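Local coordinates for 3-oxoacyl-(acyl-carrier protein) synthase II (Thermus thermophilus, PDB 1J3N), which probably catalyses the condensation of an acyl chain with malonyl-acyl-carrier protein, the chain-extending step of fatty acid synthesis, as a homodimer, at residues L314-K317 / R318-D322; A277-A280 / M281-L285; L120-G123 / P124-S128. All blocks are in the same frame, centred on the assembly; numbering follows the deposited sequence.

How the interactions relate
Interactions 1 and 2 are neighbours and interaction 3 stands apart. Helix 275-288, which holds interaction 2, packs against helix 306-324, which holds interaction 1, and the centres of the two interactions lie 11 Å apart. The two meet directly: M281 CE reaches to 3.6 Å from A315 O, and V319 CG2 comes within 3.5 Å of A278 O. Interaction 3 belongs to the N-terminal half of the enzyme, at the end of helix 109-122; its nearest atoms are about 42 Å from those of interaction 1 and about 39 Å from those of interaction 2. Interactions 2 and 3 both touch the second subunit, and interaction 3 also holds a citrate, probably from the crystallisation liquor.

Interaction 1: L314-K317 / R318-D322; sequences LAIK and RVFGD
R318 swings its CG away from its own backbone N (chi1 -174°), and a bend at chi3 (-57°) then folds the guanidinium back toward L314 and A315, one turn earlier. There one face of the flat group lies over L314 O, while NH1 comes edgewise to 3.2 Å from A315 CA. NH1 meets L314 O at too poor an angle for a hydrogen bond; that carbonyl is taken by R318 N at 3.0 Å. NH2 bonds weakly to E273 O.

On the buried side, I316 sets CG2 against F320 CD2 at 4.0 Å, the two side chains crossing at a slant, and both also touch I298 of strand 297-299. I316 O lies near the edge of the phenyl ring and accepts F320 N at 2.8 Å, close to the line of its C=O bond. K317 stretches the other way, its extended chain ending in a salt bridge with D374. The last backbone bond, G321 N to K317 O, is weak, and G321 has the positive phi (36°) that favours glycine. This is ordinary i to i+4 packing near the end of an amphipathic alpha-helix, 306-324, the connecting helix of the beta-alpha-beta unit formed with strands 297-299 and 328-330.

Interaction 2: A277-A280 / M281-L285; sequences AALA and MARAL
L279 and R283 face each other one turn apart on alpha-helix 275-288, which lies between a sheet and a second helix in the C-terminal half of this thiolase-like fold.

The backbone bonds follow the i to i+4 pattern: M281 N, A282 N, R283 N and A284 N donate to the carbonyls of A277, A278, L279 and A280. The first is the shortest, M281 N to A277 O at 2.9 Å.

The side-chain packing is carried by L279 under the guanidinium of R283. With CG beside the backbone N (chi1 -74°) and the chain extended from CG to NE, the R283 head is carried across L279, whose CG lies 3.5 Å from the guanidinium plane, beneath its centre. L279 CD2 lies 3.6 Å from R283 NH2.

The polar end of R283 finds its partners beyond the helix. NH1 gives one hydrogen bond to R260 O and another to T151 O of the second subunit, and L279 packs on that same T151. The arginine thus ties the helix both to strand 253-262 and to the dimer interface. An alanine here would remove the guanidinium, and would probably leave both carbonyls without this donor and L279 without its flat cover.

The alanines keep the other faces slim: A277 and A278 allow helix 306-324 to come close, while A280 and A284 sit on V402 of strand 399-406. M281 packs on strands 388-394 and 399-406 and on A315, and a bend at chi3 (-82°) turns its terminal methyl back along the helix, placing CE 3.7 Å from A277 O.

Interaction 3: L120-G123 / P124-S128; sequences LERG and PNRIS. With CIT (citric acid), chain C.
R122 and R126 meet through the aliphatic roots of their side chains, R122 CB lying 3.6 Å from R126 CG, and beyond that contact both arginines turn toward one citrate. R122 is extended from CG to NE, which carries its head out to the ligand; R122 NH1 donates to citrate O3 at 2.5 Å, shorter than such a bond usually is, so the length should be taken loosely. O3 sits at the guanidinium edge, near its plane. R126 is bent instead, at chi2 (-41°) and chi3, and its guanidinium comes close to the carboxyl group that bears O5. The model is crowded there, so the detail of that contact is doubtful.

The next shell is the backbone that brings the two arginines together. R126 N donates to G123 O at 3.2 Å, from above the carbonyl plane, closing a type I beta turn with P124 and N125 at its corners. G123 leaves the helix with a positive phi (99°), at backbone angles where a side chain would jam against the preceding carbonyl oxygen. A water donates to R122 O at 2.6 Å and accepts from N125 N at 3.2 Å, bridging R122 to the turn.

Further out, N125 ND2 bonds to A43 O of the second subunit, and P124 packs on P194 of that subunit. S128 OG caps F130 N ahead of helix 131-135, while S128 N bonds to Q115 OE1.

R122 NE and R126 NE stand 6.6 Å apart, and a citrate, probably at least partly ionised, is likely to be favoured beside two positive groups, consistent with its settling at this surface site.

Interaction 1: L314-K317 / R318-D322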
ATOM      1  N   LEU A 314      23.141  16.309   4.312  1.00 29.06           N
ATOM      2  CA  LEU A 314      24.261  15.800   3.525  1.00 27.78           C
ATOM      3  C   LEU A 314      23.785  15.414   2.128  1.00 28.53           C
ATOM      4  O   LEU A 314      24.510  15.588   1.148  1.00 27.07           O
ATOM      5  CB  LEU A 314      24.886  14.578   4.199  1.00 26.87           C
ATOM      6  CG  LEU A 314      25.687  14.824   5.485  1.00 27.16           C
ATOM      7  CD1 LEU A 314      26.138  13.501   6.061  1.00 22.08           C
ATOM      8  CD2 LEU A 314      26.886  15.716   5.186  1.00 28.73           C
ATOM      9  N   ALA A 315      22.563  14.893   2.046  1.00 27.05           N
ATOM     10  CA  ALA A 315      21.979  14.486   0.771  1.00 28.24           C
ATOM     11  C   ALA A 315      21.624  15.709  -0.073  1.00 29.84           C
ATOM     12  O   ALA A 315      21.721  15.685  -1.307  1.00 28.71           O
ATOM     13  CB  ALA A 315      20.730  13.640   1.014  1.00 27.24           C
ATOM     14  N   ILE A 316      21.193  16.776   0.595  1.00 29.89           N
ATOM     15  CA  ILE A 316      20.836  17.999  -0.109  1.00 30.32           C
ATOM     16  C   ILE A 316      22.104  18.640  -0.665  1.00 31.03           C
ATOM     17  O   ILE A 316      22.162  18.991  -1.843  1.00 31.62           O
ATOM     18  CB  ILE A 316      20.098  18.987   0.828  1.00 30.10           C
ATOM     19  CG1 ILE A 316      18.648  18.527   1.012  1.00 28.36           C
ATOM     20  CG2 ILE A 316      20.155  20.404   0.271  1.00 28.94           C
ATOM     21  CD1 ILE A 316      17.833  19.411   1.916  1.00 24.66           C
ATOM     22  N   LYS A 317      23.123  18.775   0.179  1.00 32.05           N
ATOM     23  CA  LYS A 317      24.387  19.364  -0.251  1.00 33.40           C
ATOM     24  C   LYS A 317      24.987  18.555  -1.393  1.00 33.19           C
ATOM     25  O   LYS A 317      25.663  19.097  -2.262  1.00 33.46           O
ATOM     26  CB  LYS A 317      25.382  19.412   0.916  1.00 35.95           C
ATOM     27  CG  LYS A 317      24.999  20.363   2.037  1.00 36.82           C
ATOM     28  CD  LYS A 317      25.978  20.255   3.204  1.00 41.24           C
ATOM     29  CE  LYS A 317      25.612  21.215   4.321  1.00 43.05           C
ATOM     30  NZ  LYS A 317      26.521  21.078   5.500  1.00 48.42           N
ATOM     31  N   ARG A 318      24.726  17.253  -1.398  1.00 35.17           N
ATOM     32  CA  ARG A 318      25.262  16.395  -2.440  1.00 34.97           C
ATOM     33  C   ARG A 318      24.575  16.600  -3.784  1.00 35.26           C
ATOM     34  O   ARG A 318      25.233  16.628  -4.827  1.00 33.62           O
ATOM     35  CB  ARG A 318      25.154  14.925  -2.029  1.00 38.33           C
ATOM     36  CG  ARG A 318      25.827  13.974  -3.014  1.00 40.04           C
ATOM     37  CD  ARG A 318      25.822  12.524  -2.541  1.00 41.56           C
ATOM     38  NE  ARG A 318      26.449  12.352  -1.233  1.00 43.50           N
ATOM     39  CZ  ARG A 318      25.796  12.424  -0.075  1.00 45.20           C
ATOM     40  NH1 ARG A 318      24.492  12.667  -0.063  1.00 46.13           N
ATOM     41  NH2 ARG A 318      26.445  12.250   1.071  1.00 44.16           N
ATOM     42  N   VAL A 319      23.253  16.745  -3.760  1.00 32.95           N
ATOM     43  CA  VAL A 319      22.480  16.928  -4.985  1.00 30.65           C
ATOM     44  C   VAL A 319      22.478  18.363  -5.506  1.00 29.51           C
ATOM     45  O   VAL A 319      22.431  18.591  -6.709  1.00 28.92           O
ATOM     46  CB  VAL A 319      21.004  16.504  -4.782  1.00 31.12           C
ATOM     47  CG1 VAL A 319      20.231  16.665  -6.080  1.00 30.46           C
ATOM     48  CG2 VAL A 319      20.936  15.069  -4.300  1.00 30.70           C
ATOM     49  N   PHE A 320      22.535  19.333  -4.601  1.00 29.94           N
ATOM     50  CA  PHE A 320      22.495  20.731  -5.014  1.00 30.69           C
ATOM     51  C   PHE A 320      23.830  21.481  -4.983  1.00 31.10           C
ATOM     52  O   PHE A 320      23.901  22.634  -5.398  1.00 29.52           O
ATOM     53  CB  PHE A 320      21.440  21.463  -4.181  1.00 28.71           C
ATOM     54  CG  PHE A 320      20.033  20.974  -4.434  1.00 29.52           C
ATOM     55  CD1 PHE A 320      19.298  21.453  -5.515  1.00 29.54           C
ATOM     56  CD2 PHE A 320      19.454  20.019  -3.605  1.00 29.55           C
ATOM     57  CE1 PHE A 320      18.007  20.991  -5.765  1.00 29.60           C
ATOM     58  CE2 PHE A 320      18.166  19.550  -3.848  1.00 28.76           C
ATOM     59  CZ  PHE A 320      17.440  20.040  -4.933  1.00 28.06           C
ATOM     60  N   GLY A 321      24.878  20.820  -4.501  1.00 31.96           N
ATOM     61  CA  GLY A 321      26.196  21.437  -4.452  1.00 35.04           C
ATOM     62  C   GLY A 321      26.241  22.924  -4.136  1.00 36.21           C
ATOM     63  O   GLY A 321      25.766  23.358  -3.090  1.00 36.47           O
ATOM     64  N   ASP A 322      26.818  23.704  -5.047  1.00 37.60           N
ATOM     65  CA  ASP A 322      26.946  25.148  -4.870  1.00 38.89           C
ATOM     66  C   ASP A 322      25.607  25.830  -4.640  1.00 38.55           C
ATOM     67  O   ASP A 322      25.545  26.915  -4.053  1.00 38.77           O
ATOM     68  CB  ASP A 322      27.601  25.791  -6.100  1.00 41.89           C
ATOM     69  CG  ASP A 322      28.983  25.237  -6.394  1.00 45.24           C
ATOM     70  OD1 ASP A 322      29.833  25.229  -5.477  1.00 46.11           O
ATOM     71  OD2 ASP A 322      29.221  24.822  -7.553  1.00 45.68           O
TER

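Interaction 2: A277-A280 / M281-L285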
ATOM      1  N   ALA A 277      18.273   9.148   0.024  1.00 22.35           N
ATOM      2  CA  ALA A 277      17.544  10.402  -0.120  1.00 20.95           C
ATOM      3  C   ALA A 277      18.090  11.206  -1.295  1.00 21.64           C
ATOM      4  O   ALA A 277      17.332  11.812  -2.045  1.00 21.65           O
ATOM      5  CB  ALA A 277      17.643  11.212   1.167  1.00 22.29           C
ATOM      6  N   ALA A 278      19.410  11.216  -1.447  1.00 22.05           N
ATOM      7  CA  ALA A 278      20.037  11.947  -2.542  1.00 23.60           C
ATOM      8  C   ALA A 278      19.541  11.370  -3.864  1.00 22.78           C
ATOM      9  O   ALA A 278      19.232  12.099  -4.802  1.00 26.44           O
ATOM     10  CB  ALA A 278      21.566  11.828  -2.449  1.00 21.87           C
ATOM     11  N   LEU A 279      19.466  10.046  -3.927  1.00 25.05           N
ATOM     12  CA  LEU A 279      19.006   9.362  -5.125  1.00 23.69           C
ATOM     13  C   LEU A 279      17.548   9.698  -5.446  1.00 23.16           C
ATOM     14  O   LEU A 279      17.207   9.950  -6.599  1.00 23.94           O
ATOM     15  CB  LEU A 279      19.177   7.856  -4.945  1.00 25.45           C
ATOM     16  CG  LEU A 279      18.729   6.905  -6.054  1.00 23.56           C
ATOM     17  CD1 LEU A 279      19.316   7.332  -7.386  1.00 27.40           C
ATOM     18  CD2 LEU A 279      19.187   5.491  -5.696  1.00 25.31           C
ATOM     19  N   ALA A 280      16.690   9.706  -4.425  1.00 22.42           N
ATOM     20  CA  ALA A 280      15.274  10.012  -4.627  1.00 22.73           C
ATOM     21  C   ALA A 280      15.065  11.467  -5.066  1.00 22.24           C
ATOM     22  O   ALA A 280      14.222  11.746  -5.914  1.00 21.71           O
ATOM     23  CB  ALA A 280      14.487   9.724  -3.349  1.00 23.86           C
ATOM     24  N   MET A 281      15.817  12.401  -4.486  1.00 23.14           N
ATOM     25  CA  MET A 281      15.675  13.803  -4.890  1.00 22.35           C
ATOM     26  C   MET A 281      16.151  13.960  -6.335  1.00 22.22           C
ATOM     27  O   MET A 281      15.515  14.642  -7.139  1.00 22.80           O
ATOM     28  CB  MET A 281      16.484  14.746  -3.982  1.00 21.84           C
ATOM     29  CG  MET A 281      15.888  14.984  -2.599  1.00 23.88           C
ATOM     30  SD  MET A 281      16.802  16.225  -1.664  1.00 22.39           S
ATOM     31  CE  MET A 281      18.143  15.253  -1.021  1.00 19.22           C
ATOM     32  N   ALA A 282      17.268  13.319  -6.666  1.00 24.29           N
ATOM     33  CA  ALA A 282      17.822  13.398  -8.019  1.00 24.19           C
ATOM     34  C   ALA A 282      16.831  12.845  -9.038  1.00 25.16           C
ATOM     35  O   ALA A 282      16.730  13.343 -10.162  1.00 25.69           O
ATOM     36  CB  ALA A 282      19.142  12.624  -8.099  1.00 24.34           C
ATOM     37  N   ARG A 283      16.097  11.811  -8.647  1.00 25.44           N
ATOM     38  CA  ARG A 283      15.113  11.225  -9.543  1.00 23.88           C
ATOM     39  C   ARG A 283      13.896  12.122  -9.700  1.00 23.83           C
ATOM     40  O   ARG A 283      13.252  12.119 -10.751  1.00 21.10           O
ATOM     41  CB  ARG A 283      14.697   9.840  -9.041  1.00 24.12           C
ATOM     42  CG  ARG A 283      15.778   8.808  -9.265  1.00 24.25           C
ATOM     43  CD  ARG A 283      15.515   7.514  -8.541  1.00 25.46           C
ATOM     44  NE  ARG A 283      16.503   6.511  -8.919  1.00 28.38           N
ATOM     45  CZ  ARG A 283      16.625   5.323  -8.339  1.00 29.56           C
ATOM     46  NH1 ARG A 283      15.821   4.981  -7.342  1.00 28.49           N
ATOM     47  NH2 ARG A 283      17.545   4.469  -8.769  1.00 31.32           N
ATOM     48  N   ALA A 284      13.582  12.894  -8.661  1.00 24.52           N
ATOM     49  CA  ALA A 284      12.434  13.799  -8.728  1.00 22.40           C
ATOM     50  C   ALA A 284      12.756  14.941  -9.679  1.00 22.01           C
ATOM     51  O   ALA A 284      11.896  15.391 -10.435  1.00 20.67           O
ATOM     52  CB  ALA A 284      12.107  14.343  -7.352  1.00 23.75           C
ATOM     53  N   LEU A 285      13.999  15.414  -9.631  1.00 21.66           N
ATOM     54  CA  LEU A 285      14.433  16.493 -10.508  1.00 22.71           C
ATOM     55  C   LEU A 285      14.422  16.009 -11.956  1.00 22.74           C
ATOM     56  O   LEU A 285      13.898  16.686 -12.836  1.00 21.73           O
ATOM     57  CB  LEU A 285      15.835  16.979 -10.122  1.00 23.21           C
ATOM     58  CG  LEU A 285      15.936  17.709  -8.774  1.00 25.53           C
ATOM     59  CD1 LEU A 285      17.395  18.025  -8.464  1.00 26.83           C
ATOM     60  CD2 LEU A 285      15.107  18.979  -8.810  1.00 24.90           C
TER

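Interaction 3: L120-G123 / P124-S128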
ATOM      1  N   LEU A 120      -8.595 -11.471  23.897  1.00 34.53           N
ATOM      2  CA  LEU A 120      -7.986 -12.006  25.115  1.00 35.08           C
ATOM      3  C   LEU A 120      -8.934 -12.239  26.289  1.00 35.52           C
ATOM      4  O   LEU A 120      -8.757 -13.187  27.051  1.00 36.88           O
ATOM      5  CB  LEU A 120      -6.847 -11.091  25.569  1.00 36.45           C
ATOM      6  CG  LEU A 120      -5.464 -11.371  24.979  1.00 38.22           C
ATOM      7  CD1 LEU A 120      -5.564 -11.600  23.485  1.00 39.35           C
ATOM      8  CD2 LEU A 120      -4.532 -10.206  25.295  1.00 39.18           C
ATOM      9  N   GLU A 121      -9.942 -11.390  26.436  1.00 36.03           N
ATOM     10  CA  GLU A 121     -10.874 -11.528  27.549  1.00 37.98           C
ATOM     11  C   GLU A 121     -12.086 -12.398  27.253  1.00 36.91           C
ATOM     12  O   GLU A 121     -12.731 -12.895  28.179  1.00 35.93           O
ATOM     13  CB  GLU A 121     -11.366 -10.151  27.992  1.00 39.57           C
ATOM     14  CG  GLU A 121     -10.271  -9.102  28.066  1.00 43.01           C
ATOM     15  CD  GLU A 121     -10.769  -7.788  28.614  1.00 43.43           C
ATOM     16  OE1 GLU A 121     -11.842  -7.322  28.172  1.00 46.13           O
ATOM     17  OE2 GLU A 121     -10.081  -7.217  29.484  1.00 45.27           O
ATOM     18  N   ARG A 122     -12.401 -12.587  25.974  1.00 35.66           N
ATOM     19  CA  ARG A 122     -13.573 -13.379  25.611  1.00 34.01           C
ATOM     20  C   ARG A 122     -13.381 -14.386  24.492  1.00 32.48           C
ATOM     21  O   ARG A 122     -14.291 -15.159  24.182  1.00 30.79           O
ATOM     22  CB  ARG A 122     -14.736 -12.438  25.295  1.00 35.08           C
ATOM     23  CG  ARG A 122     -15.364 -11.890  26.558  1.00 39.47           C
ATOM     24  CD  ARG A 122     -16.166 -10.624  26.348  1.00 41.76           C
ATOM     25  NE  ARG A 122     -16.633 -10.115  27.639  1.00 43.17           N
ATOM     26  CZ  ARG A 122     -17.113  -8.893  27.841  1.00 43.29           C
ATOM     27  NH1 ARG A 122     -17.196  -8.038  26.835  1.00 43.35           N
ATOM     28  NH2 ARG A 122     -17.503  -8.521  29.055  1.00 43.43           N
ATOM     29  N   GLY A 123     -12.206 -14.378  23.879  1.00 29.06           N
ATOM     30  CA  GLY A 123     -11.945 -15.345  22.834  1.00 28.15           C
ATOM     31  C   GLY A 123     -12.110 -14.879  21.407  1.00 26.68           C
ATOM     32  O   GLY A 123     -12.692 -13.827  21.138  1.00 27.92           O
ATOM     33  N   PRO A 124     -11.609 -15.674  20.457  1.00 25.87           N
ATOM     34  CA  PRO A 124     -11.687 -15.357  19.030  1.00 25.15           C
ATOM     35  C   PRO A 124     -13.090 -15.323  18.438  1.00 24.76           C
ATOM     36  O   PRO A 124     -13.296 -14.730  17.383  1.00 23.68           O
ATOM     37  CB  PRO A 124     -10.799 -16.421  18.390  1.00 25.28           C
ATOM     38  CG  PRO A 124     -10.934 -17.589  19.316  1.00 23.71           C
ATOM     39  CD  PRO A 124     -10.886 -16.939  20.681  1.00 25.63           C
ATOM     40  N   ASN A 125     -14.061 -15.936  19.108  1.00 23.47           N
ATOM     41  CA  ASN A 125     -15.420 -15.920  18.577  1.00 23.69           C
ATOM     42  C   ASN A 125     -16.206 -14.696  19.021  1.00 22.68           C
ATOM     43  O   ASN A 125     -17.336 -14.480  18.577  1.00 22.27           O
ATOM     44  CB  ASN A 125     -16.161 -17.203  18.952  1.00 25.30           C
ATOM     45  CG  ASN A 125     -15.468 -18.436  18.407  1.00 25.00           C
ATOM     46  OD1 ASN A 125     -14.887 -18.396  17.325  1.00 27.81           O
ATOM     47  ND2 ASN A 125     -15.524 -19.535  19.149  1.00 26.08           N
ATOM     48  N   ARG A 126     -15.603 -13.888  19.890  1.00 20.60           N
ATOM     49  CA  ARG A 126     -16.249 -12.667  20.351  1.00 20.70           C
ATOM     50  C   ARG A 126     -15.671 -11.442  19.641  1.00 20.54           C
ATOM     51  O   ARG A 126     -16.071 -10.316  19.906  1.00 19.70           O
ATOM     52  CB  ARG A 126     -16.092 -12.506  21.870  1.00 22.48           C
ATOM     53  CG  ARG A 126     -16.949 -13.468  22.691  1.00 20.48           C
ATOM     54  CD  ARG A 126     -18.369 -13.628  22.110  1.00 17.93           C
ATOM     55  NE  ARG A 126     -19.057 -12.354  21.917  1.00 20.49           N
ATOM     56  CZ  ARG A 126     -20.307 -12.229  21.477  1.00 21.79           C
ATOM     57  NH1 ARG A 126     -21.028 -13.304  21.177  1.00 23.47           N
ATOM     58  NH2 ARG A 126     -20.842 -11.023  21.341  1.00 25.83           N
ATOM     59  N   ILE A 127     -14.709 -11.655  18.750  1.00 20.73           N
ATOM     60  CA  ILE A 127     -14.132 -10.533  18.018  1.00 20.04           C
ATOM     61  C   ILE A 127     -15.264  -9.950  17.186  1.00 20.13           C
ATOM     62  O   ILE A 127     -16.108 -10.684  16.683  1.00 22.45           O
ATOM     63  CB  ILE A 127     -12.994 -10.993  17.075  1.00 21.30           C
ATOM     64  CG1 ILE A 127     -11.846 -11.585  17.896  1.00 22.82           C
ATOM     65  CG2 ILE A 127     -12.513  -9.811  16.219  1.00 21.62           C
ATOM     66  CD1 ILE A 127     -10.708 -12.146  17.061  1.00 21.68           C
ATOM     67  N   SER A 128     -15.291  -8.633  17.055  1.00 21.72           N
ATOM     68  CA  SER A 128     -16.326  -7.964  16.281  1.00 22.20           C
ATOM     69  C   SER A 128     -16.240  -8.319  14.804  1.00 23.02           C
ATOM     70  O   SER A 128     -15.151  -8.462  14.266  1.00 22.03           O
ATOM     71  CB  SER A 128     -16.183  -6.451  16.427  1.00 21.48           C
ATOM     72  OG  SER A 128     -17.019  -5.770  15.515  1.00 20.47           O
TER
HETATM   73  C1  CIT C 500     -20.191  -6.413  20.285  1.00 58.25           C
HETATM   74  O1  CIT C 500     -19.643  -5.368  19.931  1.00 57.23           O
HETATM   75  O2  CIT C 500     -21.233  -6.909  19.768  1.00 58.05           O
HETATM   76  C2  CIT C 500     -19.506  -7.109  21.430  1.00 58.43           C
HETATM   77  C3  CIT C 500     -18.214  -7.986  21.130  1.00 59.87           C
HETATM   78  O7  CIT C 500     -17.207  -7.284  20.505  1.00 61.02           O
HETATM   79  C4  CIT C 500     -17.777  -8.521  22.519  1.00 58.16           C
HETATM   80  C5  CIT C 500     -16.955  -7.532  23.290  1.00 57.67           C
HETATM   81  O3  CIT C 500     -16.624  -7.994  24.374  1.00 57.86           O
HETATM   82  O4  CIT C 500     -16.651  -6.431  22.904  1.00 58.35           O
HETATM   83  C6  CIT C 500     -18.589  -9.061  20.132  1.00 60.70           C
HETATM   84  O5  CIT C 500     -18.534 -10.268  20.461  1.00 61.71           O
HETATM   85  O6  CIT C 500     -18.937  -8.696  18.979  1.00 63.75           O
HETATM   86  O   HOH W   1     -14.795 -16.659  22.112  1.00 25.52           O